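Side-chain contacts in thiamin pyrophosphokinase family protein (Enterococcus faecalis, PDB 3MEL), which probably catalyses the transfer of diphosphate from ATP to thiamine, and binds the product thiamine diphosphate together with magnesium: residues Glu56-His59 / Phe60-Thr64; Lys75-Thr78 / Asp79-Ala83; Ile106-Leu109 / Leu110-Leu113. One frame throughout, in Å; residues are numbered along the deposited sequence.

Contact 1 of 3, residues Glu56-His59 / Phe60-Thr64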
# COMPACT_ATOMS: atom_id res chain seq x y z
N GLU A 56 4.36 -21.15 25.10
CA GLU A 56 3.23 -21.10 25.99
C GLU A 56 1.99 -20.50 25.32
O GLU A 56 0.87 -20.92 25.57
CB GLU A 56 3.61 -20.31 27.23
CG GLU A 56 2.56 -20.25 28.30
CD GLU A 56 3.07 -19.56 29.54
OE1 GLU A 56 4.31 -19.50 29.71
OE2 GLU A 56 2.23 -19.08 30.34
N GLU A 57 2.20 -19.51 24.46
CA GLU A 57 1.09 -18.90 23.74
C GLU A 57 0.53 -19.86 22.70
O GLU A 57 -0.68 -19.92 22.49
CB GLU A 57 1.51 -17.60 23.08
CG GLU A 57 1.70 -16.43 24.05
CD GLU A 57 2.44 -15.27 23.42
OE1 GLU A 57 3.19 -15.50 22.44
OE2 GLU A 57 2.28 -14.13 23.92
N TYR A 58 1.42 -20.62 22.07
CA TYR A 58 1.04 -21.59 21.06
C TYR A 58 0.40 -22.84 21.67
O TYR A 58 -0.21 -23.65 20.97
CB TYR A 58 2.25 -21.99 20.24
CG TYR A 58 1.93 -22.89 19.09
CD1 TYR A 58 0.96 -22.55 18.16
CD2 TYR A 58 2.58 -24.09 18.93
CE1 TYR A 58 0.67 -23.39 17.11
CE2 TYR A 58 2.29 -24.94 17.88
CZ TYR A 58 1.34 -24.59 16.97
OH TYR A 58 1.07 -25.44 15.93
N HIS A 59 0.56 -23.03 22.98
CA HIS A 59 -0.11 -24.14 23.64
C HIS A 59 -1.56 -23.70 23.85
O HIS A 59 -2.51 -24.47 23.66
CB HIS A 59 0.58 -24.47 24.98
CG HIS A 59 -0.00 -25.65 25.70
ND1 HIS A 59 -0.99 -25.53 26.66
CD2 HIS A 59 0.25 -26.98 25.59
CE1 HIS A 59 -1.32 -26.72 27.11
NE2 HIS A 59 -0.58 -27.62 26.47
N PHE A 60 -1.72 -22.44 24.21
CA PHE A 60 -3.02 -21.85 24.46
C PHE A 60 -3.86 -21.74 23.19
O PHE A 60 -5.08 -21.85 23.24
CB PHE A 60 -2.84 -20.48 25.11
CG PHE A 60 -4.11 -19.73 25.31
CD1 PHE A 60 -5.17 -20.30 26.01
CD2 PHE A 60 -4.25 -18.44 24.80
CE1 PHE A 60 -6.35 -19.61 26.19
CE2 PHE A 60 -5.43 -17.74 24.98
CZ PHE A 60 -6.48 -18.32 25.68
N VAL A 61 -3.21 -21.51 22.05
CA VAL A 61 -3.91 -21.42 20.77
C VAL A 61 -4.30 -22.80 20.26
O VAL A 61 -5.17 -22.96 19.42
CB VAL A 61 -3.05 -20.70 19.73
CG1 VAL A 61 -3.62 -20.87 18.35
CG2 VAL A 61 -2.93 -19.24 20.10
N GLN A 62 -3.65 -23.82 20.81
CA GLN A 62 -3.87 -25.18 20.35
C GLN A 62 -5.01 -25.85 21.11
O GLN A 62 -5.72 -26.69 20.55
CB GLN A 62 -2.57 -25.97 20.51
CG GLN A 62 -2.54 -27.31 19.84
CD GLN A 62 -1.12 -27.76 19.57
OE1 GLN A 62 -0.19 -26.93 19.56
NE2 GLN A 62 -0.93 -29.06 19.37
N GLU A 63 -5.21 -25.49 22.37
CA GLU A 63 -6.34 -25.99 23.16
C GLU A 63 -7.63 -25.28 22.73
O GLU A 63 -8.69 -25.90 22.56
CB GLU A 63 -6.14 -25.78 24.67
CG GLU A 63 -4.93 -26.45 25.30
CD GLU A 63 -4.83 -27.96 25.02
OE1 GLU A 63 -5.47 -28.76 25.74
OE2 GLU A 63 -4.08 -28.34 24.09
N THR A 64 -7.52 -23.97 22.52
CA THR A 64 -8.66 -23.14 22.21
C THR A 64 -9.22 -23.26 20.78
O THR A 64 -10.41 -23.41 20.61
CB THR A 64 -8.36 -21.69 22.53
OG1 THR A 64 -8.01 -21.57 23.91
CG2 THR A 64 -9.57 -20.84 22.24
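Along the short helix 57-64, Y58 meets Q62 and H59 meets E63, each pair one turn apart. The Y58-Q62 contact is amide oxygen against ring: OE1 of Q62 stands over one face of Y58, offset toward the rim and 3.6 Å from CE2 of Y58, with the ring and amide planes inclined by 59°. An extended Q62 side chain, its CG anti to the backbone N (chi1 -169°), carries the amide back to that ring. On the exposed side, the imidazole of H59 and the carboxylate of E63 stack within 10° of parallel; CE1 of H59 is 4.0 Å from CG of E63.

Backbone bonds hold these turns together. V61 N donates to E57 O at 3.0 Å, and H59 O accepts from both E63 N and Q62 N. Near the helix end, OG1 of T64 returns to F60 O at 3.0 Å.

This is the helix of the beta-alpha-beta unit 45-48/57-64/68-70. Y58 OH bonds Q70 of strand 68-70, and E57 forms a salt bridge with R31. Buried V61 packs on L34 of helix 32-37. NE2 of H59 and OE2 of E63 are 4.3 Å apart, implying at most a modest attraction if the imidazole is protonated.

Contact 2 of 3, residues Lys75-Thr78 / Asp79-Ala83. With TPP (thiamine diphosphate), chain E.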
# COMPACT_ATOMS: atom_id res chain seq x y z
N LYS A 75 7.89 -21.56 3.41
CA LYS A 75 6.96 -21.84 2.32
C LYS A 75 6.94 -20.69 1.31
O LYS A 75 7.43 -19.60 1.61
CB LYS A 75 5.54 -22.09 2.85
CG LYS A 75 5.29 -21.53 4.23
CD LYS A 75 3.82 -21.15 4.45
CE LYS A 75 3.61 -20.49 5.81
NZ LYS A 75 4.52 -19.33 6.03
N ASP A 76 6.37 -20.94 0.13
CA ASP A 76 6.04 -19.88 -0.81
C ASP A 76 4.94 -18.95 -0.29
O ASP A 76 5.06 -17.73 -0.37
CB ASP A 76 5.57 -20.46 -2.14
CG ASP A 76 6.65 -21.23 -2.86
OD1 ASP A 76 7.84 -20.83 -2.76
OD2 ASP A 76 6.30 -22.25 -3.52
N ASP A 77 3.87 -19.53 0.24
CA ASP A 77 2.74 -18.76 0.73
C ASP A 77 3.04 -18.02 2.02
O ASP A 77 3.69 -18.55 2.91
CB ASP A 77 1.55 -19.65 0.99
CG ASP A 77 0.92 -20.16 -0.28
OD1 ASP A 77 1.53 -20.07 -1.36
OD2 ASP A 77 -0.21 -20.67 -0.17
N THR A 78 2.52 -16.81 2.12
CA THR A 78 2.41 -16.12 3.40
C THR A 78 1.31 -16.77 4.26
O THR A 78 0.36 -17.34 3.72
CB THR A 78 2.04 -14.65 3.19
OG1 THR A 78 0.80 -14.56 2.48
CG2 THR A 78 3.12 -13.92 2.41
N ASP A 79 1.43 -16.66 5.58
CA ASP A 79 0.40 -17.20 6.47
C ASP A 79 -1.01 -16.79 6.03
O ASP A 79 -1.93 -17.60 6.04
CB ASP A 79 0.63 -16.77 7.91
CG ASP A 79 1.64 -17.65 8.63
OD1 ASP A 79 2.00 -18.71 8.08
OD2 ASP A 79 2.08 -17.27 9.74
N THR A 80 -1.14 -15.54 5.61
CA THR A 80 -2.41 -15.00 5.13
C THR A 80 -2.86 -15.60 3.80
O THR A 80 -4.03 -15.85 3.61
CB THR A 80 -2.37 -13.45 5.05
OG1 THR A 80 -2.25 -12.90 6.36
CG2 THR A 80 -3.62 -12.91 4.40
N GLN A 81 -1.95 -15.87 2.88
CA GLN A 81 -2.36 -16.56 1.66
C GLN A 81 -2.93 -17.94 2.00
O GLN A 81 -3.97 -18.35 1.48
CB GLN A 81 -1.22 -16.70 0.66
CG GLN A 81 -0.97 -15.45 -0.16
CD GLN A 81 0.35 -15.52 -0.92
OE1 GLN A 81 1.39 -15.87 -0.36
NE2 GLN A 81 0.30 -15.18 -2.20
N LEU A 82 -2.24 -18.63 2.90
CA LEU A 82 -2.63 -19.97 3.31
C LEU A 82 -4.00 -19.99 3.98
O LEU A 82 -4.90 -20.75 3.57
CB LEU A 82 -1.58 -20.56 4.24
CG LEU A 82 -1.91 -22.00 4.62
CD1 LEU A 82 -2.13 -22.84 3.37
CD2 LEU A 82 -0.82 -22.58 5.50
N ALA A 83 -4.16 -19.16 5.01
CA ALA A 83 -5.41 -19.04 5.75
C ALA A 83 -6.57 -18.71 4.84
O ALA A 83 -7.63 -19.29 4.99
CB ALA A 83 -5.29 -18.02 6.85
N1' TPP E . 10.97 -14.60 -2.96
C2' TPP E . 11.12 -15.89 -3.66
CM2 TPP E . 11.02 -15.75 -5.19
N3' TPP E . 10.31 -16.96 -3.06
C4' TPP E . 10.37 -17.10 -1.58
N4' TPP E . 9.47 -18.17 -1.14
C5' TPP E . 10.02 -15.71 -0.93
C6' TPP E . 11.02 -14.69 -1.50
C7' TPP E . 10.07 -15.79 0.62
N3 TPP E . 8.90 -16.54 1.18
C2 TPP E . 7.64 -16.46 0.43
S1 TPP E . 6.40 -15.73 1.53
C5 TPP E . 7.42 -15.80 3.06
C4 TPP E . 8.71 -16.55 2.68
CM4 TPP E . 9.91 -16.00 3.45
C6 TPP E . 6.72 -16.24 4.34
C7 TPP E . 6.27 -15.05 5.20
O7 TPP E . 5.02 -15.37 5.79
PA TPP E . 4.34 -14.63 7.02
O1A TPP E . 5.08 -13.25 6.88
O2A TPP E . 4.19 -15.32 8.31
O3A TPP E . 2.80 -14.25 6.90
PB TPP E . 1.89 -13.03 7.35
O1B TPP E . 0.57 -13.13 6.51
O2B TPP E . 1.28 -13.50 8.73
O3B TPP E . 2.55 -11.74 7.59
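T78 and Q81 form a capping box at the start of helix 79-90, with T78 as the N-cap. OG1 of T78 accepts from Q81 N at 3.1 Å, and OE1 of Q81 accepts in return from T78 N at 2.9 Å. That return bond is nearly straight (166° at the hydrogen) and lies in the carbonyl plane on a lone pair. OG1 of T78 also donates to OE1 of Q81, so two donors grip this one oxygen. The threonine hydroxyl sits between its own backbone N and carbonyl carbon (chi1 58°), a placement that lets it face the first turn; the amide's other end, NE2, bonds E118. The first turn closes with L82 N donating to T78 O.

Charged contacts flank the cap. NZ of K75 makes a long salt bridge to OD1 of D79, 3.3 Å, its hydrogen bond weak; its stronger partner is D49. D79, D49 and D30 are all magnesium-binding residues, so this lysine borders the metal site. Beside them D77 crosses Q81 at about a right angle and pairs its carboxylate with R120.

The same turn binds the diphosphate of thiamine diphosphate. Main-chain N-H groups at the helix N-terminus point to it, D79 N to O3A and T80 N to O1B, where the helix dipole would help to offset the negative charge. O1B of the ligand takes a second bond from T80, whose OG1 lies 2.8 Å away.

Contact 3 of 3, residues Ile106-Leu109 / Leu110-Leu113. With TPP (thiamine diphosphate), chain E.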
# COMPACT_ATOMS: atom_id res chain seq x y z
N ILE A 106 5.47 -3.00 3.46
CA ILE A 106 4.78 -2.71 2.21
C ILE A 106 4.82 -3.86 1.21
O ILE A 106 3.91 -4.00 0.41
CB ILE A 106 5.16 -1.32 1.61
CG1 ILE A 106 5.07 -0.22 2.68
CG2 ILE A 106 4.25 -0.96 0.43
CD1 ILE A 106 5.22 1.19 2.14
N ASP A 107 5.84 -4.71 1.27
CA ASP A 107 5.81 -5.96 0.51
C ASP A 107 4.59 -6.80 0.89
O ASP A 107 3.91 -7.34 0.03
CB ASP A 107 7.11 -6.77 0.66
CG ASP A 107 7.67 -6.76 2.07
OD1 ASP A 107 7.04 -6.17 2.98
OD2 ASP A 107 8.76 -7.34 2.28
N HIS A 108 4.31 -6.90 2.19
CA HIS A 108 3.11 -7.58 2.64
C HIS A 108 1.85 -6.79 2.31
O HIS A 108 0.83 -7.37 1.96
CB HIS A 108 3.18 -7.86 4.13
CG HIS A 108 4.01 -9.05 4.46
ND1 HIS A 108 4.80 -9.11 5.58
CD2 HIS A 108 4.17 -10.23 3.82
CE1 HIS A 108 5.42 -10.28 5.62
NE2 HIS A 108 5.05 -10.98 4.55
N LEU A 109 1.90 -5.47 2.42
CA LEU A 109 0.72 -4.74 2.00
C LEU A 109 0.36 -5.15 0.55
O LEU A 109 -0.76 -5.62 0.31
CB LEU A 109 0.90 -3.23 2.15
CG LEU A 109 -0.20 -2.39 1.50
CD1 LEU A 109 -1.46 -2.55 2.29
CD2 LEU A 109 0.19 -0.94 1.41
N LEU A 110 1.29 -5.02 -0.39
CA LEU A 110 1.05 -5.40 -1.79
C LEU A 110 0.84 -6.91 -2.03
O LEU A 110 0.16 -7.34 -2.97
CB LEU A 110 2.21 -4.91 -2.66
CG LEU A 110 2.48 -3.41 -2.60
CD1 LEU A 110 3.80 -3.09 -3.29
CD2 LEU A 110 1.34 -2.64 -3.25
N ALA A 111 1.44 -7.72 -1.17
CA ALA A 111 1.18 -9.15 -1.17
C ALA A 111 -0.32 -9.36 -1.01
O ALA A 111 -0.93 -10.12 -1.76
CB ALA A 111 1.93 -9.82 -0.04
N ASN A 112 -0.90 -8.64 -0.05
CA ASN A 112 -2.32 -8.72 0.26
C ASN A 112 -3.19 -8.10 -0.83
O ASN A 112 -4.12 -8.72 -1.34
CB ASN A 112 -2.60 -8.05 1.61
CG ASN A 112 -2.14 -8.89 2.82
OD1 ASN A 112 -1.98 -10.10 2.73
ND2 ASN A 112 -1.95 -8.23 3.95
N LEU A 113 -2.88 -6.87 -1.20
CA LEU A 113 -3.62 -6.11 -2.20
C LEU A 113 -3.73 -6.74 -3.59
O LEU A 113 -4.53 -6.31 -4.40
CB LEU A 113 -2.93 -4.76 -2.34
CG LEU A 113 -3.57 -3.70 -3.21
CD1 LEU A 113 -4.93 -3.36 -2.65
CD2 LEU A 113 -2.68 -2.47 -3.25
N1' TPP E . 10.97 -14.60 -2.96
C2' TPP E . 11.12 -15.89 -3.66
CM2 TPP E . 11.02 -15.75 -5.19
N3' TPP E . 10.31 -16.96 -3.06
C4' TPP E . 10.37 -17.10 -1.58
N4' TPP E . 9.47 -18.17 -1.14
C5' TPP E . 10.02 -15.71 -0.93
C6' TPP E . 11.02 -14.69 -1.50
C7' TPP E . 10.07 -15.79 0.62
N3 TPP E . 8.90 -16.54 1.18
C2 TPP E . 7.64 -16.46 0.43
S1 TPP E . 6.40 -15.73 1.53
C5 TPP E . 7.42 -15.80 3.06
C4 TPP E . 8.71 -16.55 2.68
CM4 TPP E . 9.91 -16.00 3.45
C6 TPP E . 6.72 -16.24 4.34
C7 TPP E . 6.27 -15.05 5.20
O7 TPP E . 5.02 -15.37 5.79
PA TPP E . 4.34 -14.63 7.02
O1A TPP E . 5.08 -13.25 6.88
O2A TPP E . 4.19 -15.32 8.31
O3A TPP E . 2.80 -14.25 6.90
PB TPP E . 1.89 -13.03 7.35
O1B TPP E . 0.57 -13.13 6.51
O2B TPP E . 1.28 -13.50 8.73
O3B TPP E . 2.55 -11.74 7.59
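L110 meets I106 across the first turn of helix 106-113: CG of L110 lies 4.3 Å from CG2 of I106, an apolar contact beside a very straight backbone bond. L110 N donates to I106 O at 2.9 Å with 178° at the hydrogen. With CG anti to its carbonyl carbon (chi1 -58°), the L110 side chain lies back along the I106 carbonyl.

A111 comes next, its N bonded to D107 O at 2.8 Å. Its methyl group lies at the edge of the H108 imidazole, near the ring plane, with CB 4.5 Å from CD2 of H108. CE1 of H108, away from A111, is 3.2 Å from O1A of thiamine diphosphate, and O3B of the ligand stands over one face of the ring, offset toward the rim. H108 is thus a pocket residue set on the helix flank. Before it, D107 accepts from H108 N through OD1, which also forms a salt bridge with R105.

N112 repeats the pattern, donating its N to H108 O at 2.9 Å, and its amide lies alongside that carbonyl. L113 then bonds L109 O through its N.

Around the helix, T78, the N-cap of helix 79-90, touches H108, and T80 of that helix packs on N112. The second subunit closes another side with its strands: S186 of its strand 185-190 bonds D107 O and S189 packs on H108, A157 of its strand 155-160 meets D107, and I209 of its strand 206-211 packs on I106. Its own helix 106-113 brings L113 against L110.

Overall arrangement
The contacts follow one another in series along the chain, all in the thiamin pyrophosphokinase catalytic domain. Contact 1 lies on helix 57-64, in the beta-alpha-beta unit between strands 45-48 and 68-70 at one end of the mixed sheet; its centre is about 20 Å from that of contact 2 and about 28 Å from that of contact 3. Contacts 2 and 3 are neighbours, centres about 12 Å apart, and touch directly: T80 CG2 is 3.7 Å from N112 OD1. Both reach thiamine diphosphate, so the start of helix 79-90 and the flank of helix 106-113 together line its pocket, and contact 3 also meets the second subunit, placing the ligand near the dimer interface.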